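Local coordinates for protein malonate decarboxylase subunit alpha (Acinetobacter baumannii ATCC 17978, PDB 6MPR) that probably transfers the acyl-carrier protein from its acetyl thioester to malonate, giving malonyl-ACP and acetate, as the alpha subunit of a malonate decarboxylase, at residues F235-H246 with I270-L279; Q358-L369 with K428-Q438. All blocks are in the same frame, centred on the assembly; numbering follows the deposited sequence. Where two conformers were deposited one is given.

Contact 1 comes first along the chain and is complete before contact 2 begins, so the two stand in series and neither nests nor crosses. In contact 1 the chain leaves 235-246 and comes back 24 residues later as 270-279, which opens helix 272-287; the rest of helix 244-261 and strand 265-268 make up most of the loop so closed. Contact 2 closes a longer loop, pairing strand 363-366 with strand 429-433 in the sheet that also holds strand 265-268. The centres are about 15 Å apart. They meet where Asn273 and Ile277 pack on Met433 and His246 lies by Glu435, joining the helical layer to the sheet.

Contact 1: residues F235-H246 with I270-L279; sequences FTRDPKHIKPVH and IGFNTAAIEL
Phe272 sits at the middle of this contact, with a different neighbour on each side. The side chain of Arg237 runs at about a right angle to that of Phe272 and lays CD over one ring face, 4.1 Å from the ring centroid, while the carbonyl O of His241 lies over the opposite face. At the rim, the carbonyl O of Asp238 comes up near the ring plane, 3.6 Å from Phe272 CE1. The CB of Phe272 in turn serves His246: it stands over the imidazole face, 3.6 Å from the ring centroid, and the two rings are inclined at 32°. His246 is held in that pose by its ND1, which accepts from Lys243 N at 2.9 Å.

Beyond Phe272, the chain of Arg237 bends at chi2 (-66°) and brings its guanidinium flat over Ile270, whose CG1 is 3.6 Å from Arg237 CZ. In the guanidinium plane NH1 donates to Thr236 O, and a water links NH2 to Ile270 O, so two bonds fix the group's rotation. Deeper in, Ile242 points CD1 at Leu279 CD1, 3.6 Å away, and sets CG2 against Ala276 CB; Pro239 also rests on Leu279.

Asp238 OD1 accepts from Lys240 N in an Asx turn at the bend of the loop. The whole is a loop and helix start laid over the first turns of a second helix, in the helical layer of an alpha/beta domain.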
loop_
_atom_site.group_PDB
_atom_site.type_symbol
_atom_site.label_atom_id
_atom_site.label_comp_id
_atom_site.label_asym_id
_atom_site.label_seq_id
_atom_site.Cartn_x
_atom_site.Cartn_y
_atom_site.Cartn_z
ATOM N N PHE A 235 -1.144 3.722 -22.761
ATOM C CA PHE A 235 -2.429 3.271 -22.234
ATOM C C PHE A 235 -3.546 3.480 -23.244
ATOM O O PHE A 235 -4.718 3.634 -22.884
ATOM C CB PHE A 235 -2.715 3.948 -20.890
ATOM C CG PHE A 235 -1.812 3.439 -19.805
ATOM C CD1 PHE A 235 -0.554 3.985 -19.625
ATOM C CD2 PHE A 235 -2.174 2.335 -19.051
ATOM C CE1 PHE A 235 0.293 3.480 -18.661
ATOM C CE2 PHE A 235 -1.322 1.817 -18.096
ATOM C CZ PHE A 235 -0.084 2.395 -17.903
ATOM N N THR A 236 -3.178 3.438 -24.523
ATOM C CA THR A 236 -4.102 3.578 -25.634
ATOM C C THR A 236 -4.037 2.318 -26.480
ATOM O O THR A 236 -2.948 1.887 -26.881
ATOM C CB THR A 236 -3.760 4.818 -26.475
ATOM O OG1 THR A 236 -3.758 5.972 -25.627
ATOM C CG2 THR A 236 -4.768 5.010 -27.604
ATOM N N ARG A 237 -5.189 1.699 -26.711
ATOM C CA ARG A 237 -5.295 0.603 -27.662
ATOM C C ARG A 237 -6.194 1.046 -28.803
ATOM O O ARG A 237 -7.307 1.528 -28.568
ATOM C CB ARG A 237 -5.835 -0.665 -26.997
ATOM C CG ARG A 237 -4.833 -1.319 -26.038
ATOM C CD ARG A 237 -3.607 -1.843 -26.794
ATOM N NE ARG A 237 -2.590 -2.390 -25.895
ATOM C CZ ARG A 237 -1.652 -1.655 -25.307
ATOM N NH1 ARG A 237 -1.612 -0.347 -25.529
ATOM N NH2 ARG A 237 -0.753 -2.224 -24.505
ATOM N N ASP A 238 -5.700 0.916 -30.024
ATOM C CA ASP A 238 -6.470 1.304 -31.207
ATOM C C ASP A 238 -7.631 0.341 -31.415
ATOM O O ASP A 238 -7.396 -0.835 -31.724
ATOM C CB ASP A 238 -5.567 1.298 -32.438
ATOM C CG ASP A 238 -6.227 1.921 -33.663
ATOM O OD1 ASP A 238 -7.468 1.863 -33.801
ATOM O OD2 ASP A 238 -5.494 2.472 -34.499
ATOM N N PRO A 239 -8.887 0.792 -31.295
ATOM C CA PRO A 239 -10.024 -0.109 -31.509
ATOM C C PRO A 239 -10.005 -0.841 -32.848
ATOM O O PRO A 239 -10.610 -1.908 -32.960
ATOM C CB PRO A 239 -11.234 0.833 -31.417
ATOM C CG PRO A 239 -10.758 1.956 -30.549
ATOM C CD PRO A 239 -9.323 2.147 -30.917
ATOM N N LYS A 240 -9.335 -0.297 -33.869
ATOM C CA LYS A 240 -9.371 -0.951 -35.176
ATOM C C LYS A 240 -8.705 -2.320 -35.153
ATOM O O LYS A 240 -9.021 -3.161 -36.005
ATOM C CB LYS A 240 -8.711 -0.080 -36.249
ATOM C CG LYS A 240 -7.189 -0.161 -36.254
ATOM C CD LYS A 240 -6.577 0.507 -37.485
ATOM C CE LYS A 240 -5.066 0.628 -37.323
ATOM N NZ LYS A 240 -4.354 1.052 -38.560
ATOM N N HIS A 241 -7.815 -2.568 -34.190
ATOM C CA HIS A 241 -7.094 -3.830 -34.064
ATOM C C HIS A 241 -7.784 -4.833 -33.147
ATOM O O HIS A 241 -7.269 -5.943 -32.977
ATOM C CB HIS A 241 -5.673 -3.574 -33.558
ATOM C CG HIS A 241 -4.787 -2.920 -34.568
ATOM N ND1 HIS A 241 -3.935 -1.884 -34.250
ATOM C CD2 HIS A 241 -4.620 -3.154 -35.890
ATOM C CE1 HIS A 241 -3.280 -1.509 -35.334
ATOM N NE2 HIS A 241 -3.678 -2.265 -36.343
ATOM N N ILE A 242 -8.920 -4.476 -32.545
ATOM C CA ILE A 242 -9.682 -5.443 -31.762
ATOM C C ILE A 242 -10.343 -6.446 -32.702
ATOM O O ILE A 242 -10.956 -6.073 -33.711
ATOM C CB ILE A 242 -10.721 -4.725 -30.883
ATOM C CG1 ILE A 242 -10.040 -3.770 -29.895
ATOM C CG2 ILE A 242 -11.561 -5.741 -30.130
ATOM C CD1 ILE A 242 -11.008 -2.813 -29.181
ATOM N N LYS A 243 -10.235 -7.730 -32.369
ATOM C CA LYS A 243 -10.734 -8.804 -33.213
ATOM C C LYS A 243 -11.949 -9.490 -32.589
ATOM O O LYS A 243 -12.249 -9.286 -31.407
ATOM C CB LYS A 243 -9.613 -9.822 -33.474
ATOM C CG LYS A 243 -8.354 -9.162 -34.073
ATOM C CD LYS A 243 -7.372 -10.173 -34.643
ATOM C CE LYS A 243 -6.558 -10.819 -33.558
ATOM N NZ LYS A 243 -6.264 -12.242 -33.882
ATOM N N PRO A 244 -12.708 -10.272 -33.377
ATOM C CA PRO A 244 -13.832 -11.029 -32.793
ATOM C C PRO A 244 -13.476 -11.845 -31.558
ATOM O O PRO A 244 -14.273 -11.891 -30.615
ATOM C CB PRO A 244 -14.270 -11.931 -33.955
ATOM C CG PRO A 244 -13.978 -11.117 -35.168
ATOM C CD PRO A 244 -12.705 -10.353 -34.851
ATOM N N VAL A 245 -12.304 -12.485 -31.532
ATOM C CA VAL A 245 -11.919 -13.282 -30.364
ATOM C C VAL A 245 -11.836 -12.407 -29.110
ATOM O O VAL A 245 -12.202 -12.842 -28.007
ATOM C CB VAL A 245 -10.593 -14.033 -30.632
ATOM C CG1 VAL A 245 -9.429 -13.064 -30.860
ATOM C CG2 VAL A 245 -10.266 -14.977 -29.473
ATOM N N HIS A 246 -11.349 -11.164 -29.251
ATOM C CA HIS A 246 -11.302 -10.264 -28.098
ATOM C C HIS A 246 -12.708 -9.936 -27.615
ATOM O O HIS A 246 -12.958 -9.872 -26.406
ATOM C CB HIS A 246 -10.563 -8.974 -28.447
ATOM C CG HIS A 246 -9.156 -9.180 -28.923
ATOM N ND1 HIS A 246 -8.675 -8.599 -30.074
ATOM C CD2 HIS A 246 -8.128 -9.890 -28.400
ATOM C CE1 HIS A 246 -7.411 -8.943 -30.245
ATOM N NE2 HIS A 246 -7.053 -9.723 -29.241
ATOM N N ILE A 270 -3.952 -3.229 -19.351
ATOM C CA ILE A 270 -4.201 -2.701 -20.690
ATOM C C ILE A 270 -3.925 -3.774 -21.744
ATOM O O ILE A 270 -2.900 -4.469 -21.701
ATOM C CB ILE A 270 -3.364 -1.432 -20.929
ATOM C CG1 ILE A 270 -3.564 -0.909 -22.352
ATOM C CG2 ILE A 270 -1.890 -1.683 -20.682
ATOM C CD1 ILE A 270 -4.803 -0.104 -22.520
ATOM N N GLY A 271 -4.848 -3.919 -22.690
ATOM C CA GLY A 271 -4.674 -4.834 -23.812
ATOM C C GLY A 271 -5.942 -4.840 -24.640
ATOM O O GLY A 271 -6.953 -4.234 -24.276
ATOM N N PHE A 272 -5.879 -5.536 -25.780
ATOM C CA PHE A 272 -7.059 -5.583 -26.636
ATOM C C PHE A 272 -8.184 -6.363 -25.973
ATOM O O PHE A 272 -9.358 -6.068 -26.207
ATOM C CB PHE A 272 -6.721 -6.192 -28.000
ATOM C CG PHE A 272 -5.809 -5.331 -28.844
ATOM C CD1 PHE A 272 -6.197 -4.050 -29.222
ATOM C CD2 PHE A 272 -4.575 -5.801 -29.259
ATOM C CE1 PHE A 272 -5.378 -3.259 -30.000
ATOM C CE2 PHE A 272 -3.743 -5.014 -30.038
ATOM C CZ PHE A 272 -4.142 -3.737 -30.398
ATOM N N ASN A 273 -7.839 -7.354 -25.144
ATOM C CA ASN A 273 -8.857 -8.109 -24.420
ATOM C C ASN A 273 -9.666 -7.197 -23.503
ATOM O O ASN A 273 -10.901 -7.256 -23.480
ATOM C CB ASN A 273 -8.199 -9.239 -23.626
ATOM C CG ASN A 273 -7.063 -8.753 -22.740
ATOM O OD1 ASN A 273 -6.365 -7.784 -23.061
ATOM N ND2 ASN A 273 -6.869 -9.429 -21.614
ATOM N N THR A 274 -8.988 -6.341 -22.743
ATOM C CA THR A 274 -9.730 -5.495 -21.810
ATOM C C THR A 274 -10.285 -4.251 -22.490
ATOM O O THR A 274 -11.288 -3.699 -22.027
ATOM C CB THR A 274 -8.849 -5.121 -20.611
ATOM O OG1 THR A 274 -7.600 -4.568 -21.059
ATOM C CG2 THR A 274 -8.583 -6.350 -19.733
ATOM N N ALA A 275 -9.660 -3.794 -23.583
ATOM C CA ALA A 275 -10.239 -2.691 -24.347
ATOM C C ALA A 275 -11.600 -3.082 -24.911
ATOM O O ALA A 275 -12.544 -2.279 -24.906
ATOM C CB ALA A 275 -9.296 -2.273 -25.471
ATOM N N ALA A 276 -11.715 -4.321 -25.396
ATOM C CA ALA A 276 -13.002 -4.826 -25.872
ATOM C C ALA A 276 -14.050 -4.804 -24.766
ATOM O O ALA A 276 -15.212 -4.461 -25.017
ATOM C CB ALA A 276 -12.843 -6.245 -26.447
ATOM N N ILE A 277 -13.669 -5.162 -23.534
ATOM C CA ILE A 277 -14.614 -5.082 -22.414
ATOM C C ILE A 277 -15.126 -3.656 -22.256
ATOM O O ILE A 277 -16.342 -3.407 -22.212
ATOM C CB ILE A 277 -13.950 -5.570 -21.108
ATOM C CG1 ILE A 277 -13.741 -7.082 -21.125
ATOM C CG2 ILE A 277 -14.790 -5.174 -19.899
ATOM C CD1 ILE A 277 -12.981 -7.584 -19.910
ATOM N N GLU A 278 -14.194 -2.701 -22.156
ATOM C CA GLU A 278 -14.554 -1.296 -21.996
ATOM C C GLU A 278 -15.480 -0.829 -23.113
ATOM O O GLU A 278 -16.451 -0.102 -22.861
ATOM C CB GLU A 278 -13.282 -0.444 -21.947
ATOM C CG GLU A 278 -12.332 -0.833 -20.795
ATOM C CD GLU A 278 -10.923 -0.276 -20.918
ATOM O OE1 GLU A 278 -10.705 0.688 -21.677
ATOM O OE2 GLU A 278 -10.024 -0.830 -20.241
ATOM N N LEU A 279 -15.217 -1.262 -24.349
ATOM C CA LEU A 279 -15.975 -0.793 -25.507
ATOM C C LEU A 279 -17.296 -1.525 -25.730
ATOM O O LEU A 279 -18.123 -1.035 -26.510
ATOM C CB LEU A 279 -15.121 -0.886 -26.775
ATOM C CG LEU A 279 -14.027 0.184 -26.825
ATOM C CD1 LEU A 279 -13.066 -0.061 -27.988
ATOM C CD2 LEU A 279 -14.654 1.570 -26.918
HETATM O O HOH W 1 -1.107 -5.007 -23.868
#

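Contact 2: residues Q358-L369 with K428-Q438; sequences QYAVDLFIGATL and KLVVQMVETFQ
Ile365 and Val431 both hold a branch anti to the backbone N, CG1 at chi1 179° and -175° respectively, a pairing that sets the two side chains alongside each other, pointing the same way. Ile365 CD1 thereby comes to 3.6 Å from Val431 CG1 and equally close to Met433 SD. On the same face of the sheet, Leu363 CD1 touches both Leu429 CB and Val431 CG2.

Beneath these side chains, strands 363-366 and 429-433 run parallel, their axes 12° apart. Five backbone hydrogen bonds join them, from Leu429 N to Asp362 O at one end to Met433 N and Gly366 O, 2.8 Å apart, at the other. On the other face, the Phe364 ring meets Val430 CG1 at its edge. The bent side chain of Gln432 crosses Thr368 at about a right angle, its NE2 3.2 Å from Thr368 CG2.

The extended Lys428 reaches across the start of strand 363-366 toward the end of helix 350-359, its CG 3.5 Å from Asp362 O. Its NZ is hydrogen-bonded to Gly357 O and Met394 O, and NZ also donates weakly to a water that is hydrogen-bonded to Leu363 O.

The pair is central in its sheet: strand 265-268 flanks 363-366, and strand 474-477 flanks 429-433. Helices 244-261 and 272-287 cover the Ile365, Val431 and Met433 face, while Gln358 OE1 is hydrogen-bonded to Gln358 NE2 of the second subunit.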
loop_
_atom_site.group_PDB
_atom_site.type_symbol
_atom_site.label_atom_id
_atom_site.label_comp_id
_atom_site.label_asym_id
_atom_site.label_seq_id
_atom_site.Cartn_x
_atom_site.Cartn_y
_atom_site.Cartn_z
ATOM N N GLN A 358 -4.934 -2.641 -4.728
ATOM C CA GLN A 358 -4.785 -3.797 -3.848
ATOM C C GLN A 358 -5.958 -3.920 -2.873
ATOM O O GLN A 358 -6.581 -4.980 -2.760
ATOM C CB GLN A 358 -3.479 -3.699 -3.052
ATOM C CG GLN A 358 -3.456 -4.777 -1.957
ATOM C CD GLN A 358 -2.299 -4.662 -0.984
ATOM O OE1 GLN A 358 -2.271 -5.376 0.015
ATOM N NE2 GLN A 358 -1.343 -3.788 -1.271
ATOM N N TYR A 359 -6.256 -2.848 -2.144
ATOM C CA TYR A 359 -7.102 -2.937 -0.962
ATOM C C TYR A 359 -8.554 -2.553 -1.190
ATOM O O TYR A 359 -9.401 -2.923 -0.372
ATOM C CB TYR A 359 -6.555 -2.029 0.148
ATOM C CG TYR A 359 -5.665 -2.701 1.148
ATOM C CD1 TYR A 359 -6.138 -3.728 1.948
ATOM C CD2 TYR A 359 -4.364 -2.284 1.327
ATOM C CE1 TYR A 359 -5.322 -4.333 2.887
ATOM C CE2 TYR A 359 -3.550 -2.876 2.266
ATOM C CZ TYR A 359 -4.039 -3.899 3.042
ATOM O OH TYR A 359 -3.233 -4.485 3.978
ATOM N N ALA A 360 -8.865 -1.790 -2.237
ATOM C CA ALA A 360 -10.173 -1.160 -2.345
ATOM C C ALA A 360 -11.022 -1.603 -3.528
ATOM O O ALA A 360 -12.209 -1.259 -3.560
ATOM C CB ALA A 360 -10.023 0.370 -2.403
ATOM N N VAL A 361 -10.488 -2.351 -4.494
ATOM C CA VAL A 361 -11.300 -2.743 -5.642
ATOM C C VAL A 361 -11.609 -4.240 -5.595
ATOM O O VAL A 361 -10.876 -5.048 -5.008
ATOM C CB VAL A 361 -10.676 -2.367 -7.004
ATOM C CG1 VAL A 361 -10.363 -0.865 -7.069
ATOM C CG2 VAL A 361 -9.465 -3.218 -7.319
ATOM N N ASP A 362 -12.717 -4.601 -6.251
ATOM C CA ASP A 362 -13.196 -5.983 -6.254
ATOM C C ASP A 362 -12.333 -6.901 -7.107
ATOM O O ASP A 362 -12.285 -8.110 -6.856
ATOM C CB ASP A 362 -14.621 -6.064 -6.819
ATOM C CG ASP A 362 -15.671 -5.520 -5.892
ATOM O OD1 ASP A 362 -15.441 -5.428 -4.665
ATOM O OD2 ASP A 362 -16.775 -5.224 -6.407
ATOM N N LEU A 363 -11.701 -6.371 -8.152
ATOM C CA LEU A 363 -11.239 -7.251 -9.213
ATOM C C LEU A 363 -10.034 -6.654 -9.934
ATOM O O LEU A 363 -9.955 -5.434 -10.140
ATOM C CB LEU A 363 -12.374 -7.531 -10.215
ATOM C CG LEU A 363 -12.065 -8.389 -11.463
ATOM C CD1 LEU A 363 -13.257 -9.283 -11.773
ATOM C CD2 LEU A 363 -11.730 -7.513 -12.661
ATOM N N PHE A 364 -9.100 -7.530 -10.298
ATOM C CA PHE A 364 -8.098 -7.272 -11.313
ATOM C C PHE A 364 -8.284 -8.267 -12.451
ATOM O O PHE A 364 -8.618 -9.435 -12.223
ATOM C CB PHE A 364 -6.661 -7.398 -10.743
ATOM C CG PHE A 364 -5.597 -7.443 -11.801
ATOM C CD1 PHE A 364 -5.278 -6.311 -12.529
ATOM C CD2 PHE A 364 -4.912 -8.618 -12.065
ATOM C CE1 PHE A 364 -4.301 -6.339 -13.494
ATOM C CE2 PHE A 364 -3.947 -8.664 -13.045
ATOM C CZ PHE A 364 -3.628 -7.520 -13.755
ATOM N N ILE A 365 -8.083 -7.804 -13.681
ATOM C CA ILE A 365 -8.106 -8.673 -14.855
ATOM C C ILE A 365 -6.992 -8.227 -15.793
ATOM O O ILE A 365 -6.846 -7.036 -16.070
ATOM C CB ILE A 365 -9.494 -8.653 -15.549
ATOM C CG1 ILE A 365 -9.521 -9.547 -16.797
ATOM C CG2 ILE A 365 -9.906 -7.218 -15.888
ATOM C CD1 ILE A 365 -10.949 -9.956 -17.185
ATOM N N GLY A 366 -6.186 -9.171 -16.255
ATOM C CA GLY A 366 -5.129 -8.853 -17.187
ATOM C C GLY A 366 -4.644 -10.116 -17.859
ATOM O O GLY A 366 -5.222 -11.191 -17.693
ATOM N N ALA A 367 -3.566 -9.980 -18.617
ATOM C CA ALA A 367 -3.068 -11.105 -19.388
ATOM C C ALA A 367 -1.621 -11.396 -19.021
ATOM O O ALA A 367 -1.007 -10.725 -18.194
ATOM C CB ALA A 367 -3.198 -10.856 -20.886
ATOM N N THR A 368 -1.073 -12.408 -19.681
ATOM C CA THR A 368 0.266 -12.895 -19.393
ATOM C C THR A 368 0.755 -13.655 -20.613
ATOM O O THR A 368 -0.028 -13.979 -21.510
ATOM C CB THR A 368 0.252 -13.788 -18.166
ATOM O OG1 THR A 368 1.572 -14.249 -17.902
ATOM C CG2 THR A 368 -0.624 -14.979 -18.420
ATOM N N LEU A 369 2.065 -13.925 -20.664
ATOM C CA LEU A 369 2.531 -14.687 -21.817
ATOM C C LEU A 369 2.507 -16.185 -21.571
ATOM O O LEU A 369 2.254 -16.949 -22.507
ATOM C CB LEU A 369 3.949 -14.272 -22.237
ATOM C CG LEU A 369 4.099 -12.855 -22.779
ATOM C CD1 LEU A 369 5.540 -12.620 -23.226
ATOM C CD2 LEU A 369 3.112 -12.606 -23.915
ATOM N N LYS A 428 -10.130 -11.332 -3.042
ATOM C CA LYS A 428 -10.253 -10.458 -4.202
ATOM C C LYS A 428 -10.256 -11.303 -5.473
ATOM O O LYS A 428 -9.577 -12.331 -5.558
ATOM C CB LYS A 428 -9.108 -9.460 -4.233
ATOM C CG LYS A 428 -9.145 -8.424 -5.355
ATOM C CD LYS A 428 -7.720 -7.878 -5.479
ATOM C CE LYS A 428 -7.542 -6.960 -6.643
ATOM N NZ LYS A 428 -6.193 -6.341 -6.539
ATOM N N LEU A 429 -11.016 -10.852 -6.478
ATOM C CA LEU A 429 -11.037 -11.544 -7.762
ATOM C C LEU A 429 -9.811 -11.161 -8.573
ATOM O O LEU A 429 -9.496 -9.981 -8.730
ATOM C CB LEU A 429 -12.306 -11.219 -8.554
ATOM C CG LEU A 429 -13.621 -11.816 -8.027
ATOM C CD1 LEU A 429 -14.030 -11.197 -6.675
ATOM C CD2 LEU A 429 -14.728 -11.652 -9.070
ATOM N N VAL A 430 -9.103 -12.173 -9.063
ATOM C CA VAL A 430 -7.899 -12.003 -9.861
ATOM C C VAL A 430 -8.098 -12.871 -11.094
ATOM O O VAL A 430 -8.151 -14.103 -10.985
ATOM C CB VAL A 430 -6.643 -12.405 -9.080
ATOM C CG1 VAL A 430 -5.430 -12.474 -9.976
ATOM C CG2 VAL A 430 -6.411 -11.413 -7.950
ATOM N N VAL A 431 -8.266 -12.231 -12.255
ATOM C CA VAL A 431 -8.628 -12.907 -13.496
ATOM C C VAL A 431 -7.434 -12.886 -14.438
ATOM O O VAL A 431 -6.901 -11.813 -14.752
ATOM C CB VAL A 431 -9.842 -12.242 -14.166
ATOM C CG1 VAL A 431 -10.280 -13.054 -15.403
ATOM C CG2 VAL A 431 -10.973 -12.056 -13.160
ATOM N N GLN A 432 -7.042 -14.057 -14.918
ATOM C CA GLN A 432 -6.115 -14.161 -16.045
ATOM C C GLN A 432 -6.928 -14.373 -17.318
ATOM O O GLN A 432 -7.532 -15.437 -17.506
ATOM C CB GLN A 432 -5.118 -15.301 -15.852
ATOM C CG GLN A 432 -3.925 -14.929 -15.016
ATOM C CD GLN A 432 -2.931 -14.048 -15.765
ATOM O OE1 GLN A 432 -1.932 -13.616 -15.203
ATOM N NE2 GLN A 432 -3.208 -13.773 -17.032
ATOM N N MET A 433 -6.931 -13.365 -18.192
ATOM C CA MET A 433 -7.725 -13.355 -19.421
ATOM C C MET A 433 -6.737 -13.418 -20.577
ATOM O O MET A 433 -6.089 -12.420 -20.907
ATOM C CB MET A 433 -8.602 -12.104 -19.492
ATOM C CG MET A 433 -9.340 -11.922 -20.794
ATOM S SD MET A 433 -10.295 -10.382 -20.696
ATOM C CE MET A 433 -11.419 -10.622 -22.034
ATOM N N VAL A 434 -6.623 -14.594 -21.195
ATOM C CA VAL A 434 -5.509 -14.905 -22.075
ATOM C C VAL A 434 -6.007 -15.829 -23.191
ATOM O O VAL A 434 -6.795 -16.745 -22.932
ATOM C CB VAL A 434 -4.390 -15.509 -21.183
ATOM C CG1 VAL A 434 -4.280 -17.002 -21.318
ATOM C CG2 VAL A 434 -3.058 -14.742 -21.342
ATOM N N GLU A 435 -5.568 -15.585 -24.427
ATOM C CA GLU A 435 -5.851 -16.544 -25.483
ATOM C C GLU A 435 -4.914 -17.745 -25.344
ATOM O O GLU A 435 -3.847 -17.667 -24.726
ATOM C CB GLU A 435 -5.711 -15.919 -26.877
ATOM C CG GLU A 435 -6.607 -14.710 -27.125
ATOM C CD GLU A 435 -6.224 -13.931 -28.373
ATOM O OE1 GLU A 435 -6.231 -14.521 -29.476
ATOM O OE2 GLU A 435 -5.901 -12.730 -28.238
ATOM N N THR A 436 -5.338 -18.877 -25.902
ATOM C CA THR A 436 -4.572 -20.102 -25.680
ATOM C C THR A 436 -3.231 -20.080 -26.406
ATOM O O THR A 436 -2.280 -20.733 -25.961
ATOM C CB THR A 436 -5.401 -21.327 -26.076
ATOM O OG1 THR A 436 -5.804 -21.245 -27.454
ATOM C CG2 THR A 436 -6.629 -21.404 -25.174
ATOM N N PHE A 437 -3.115 -19.317 -27.487
ATOM C CA PHE A 437 -1.835 -19.115 -28.149
ATOM C C PHE A 437 -1.548 -17.629 -28.265
ATOM O O PHE A 437 -2.460 -16.823 -28.466
ATOM C CB PHE A 437 -1.791 -19.766 -29.534
ATOM C CG PHE A 437 -1.653 -21.254 -29.485
ATOM C CD1 PHE A 437 -2.758 -22.054 -29.218
ATOM C CD2 PHE A 437 -0.423 -21.855 -29.688
ATOM C CE1 PHE A 437 -2.636 -23.422 -29.171
ATOM C CE2 PHE A 437 -0.291 -23.224 -29.636
ATOM C CZ PHE A 437 -1.392 -24.011 -29.378
ATOM N N GLN A 438 -0.268 -17.293 -28.122
ATOM C CA GLN A 438 0.192 -15.918 -28.132
ATOM C C GLN A 438 0.393 -15.422 -29.560
ATOM O O GLN A 438 0.341 -16.182 -30.531
ATOM C CB GLN A 438 1.495 -15.794 -27.343
ATOM C CG GLN A 438 1.300 -15.857 -25.845
ATOM C CD GLN A 438 0.380 -14.758 -25.350
ATOM O OE1 GLN A 438 0.491 -13.607 -25.769
ATOM N NE2 GLN A 438 -0.543 -15.110 -24.463
HETATM O O HOH W 2 -7.263 -4.838 -8.971
#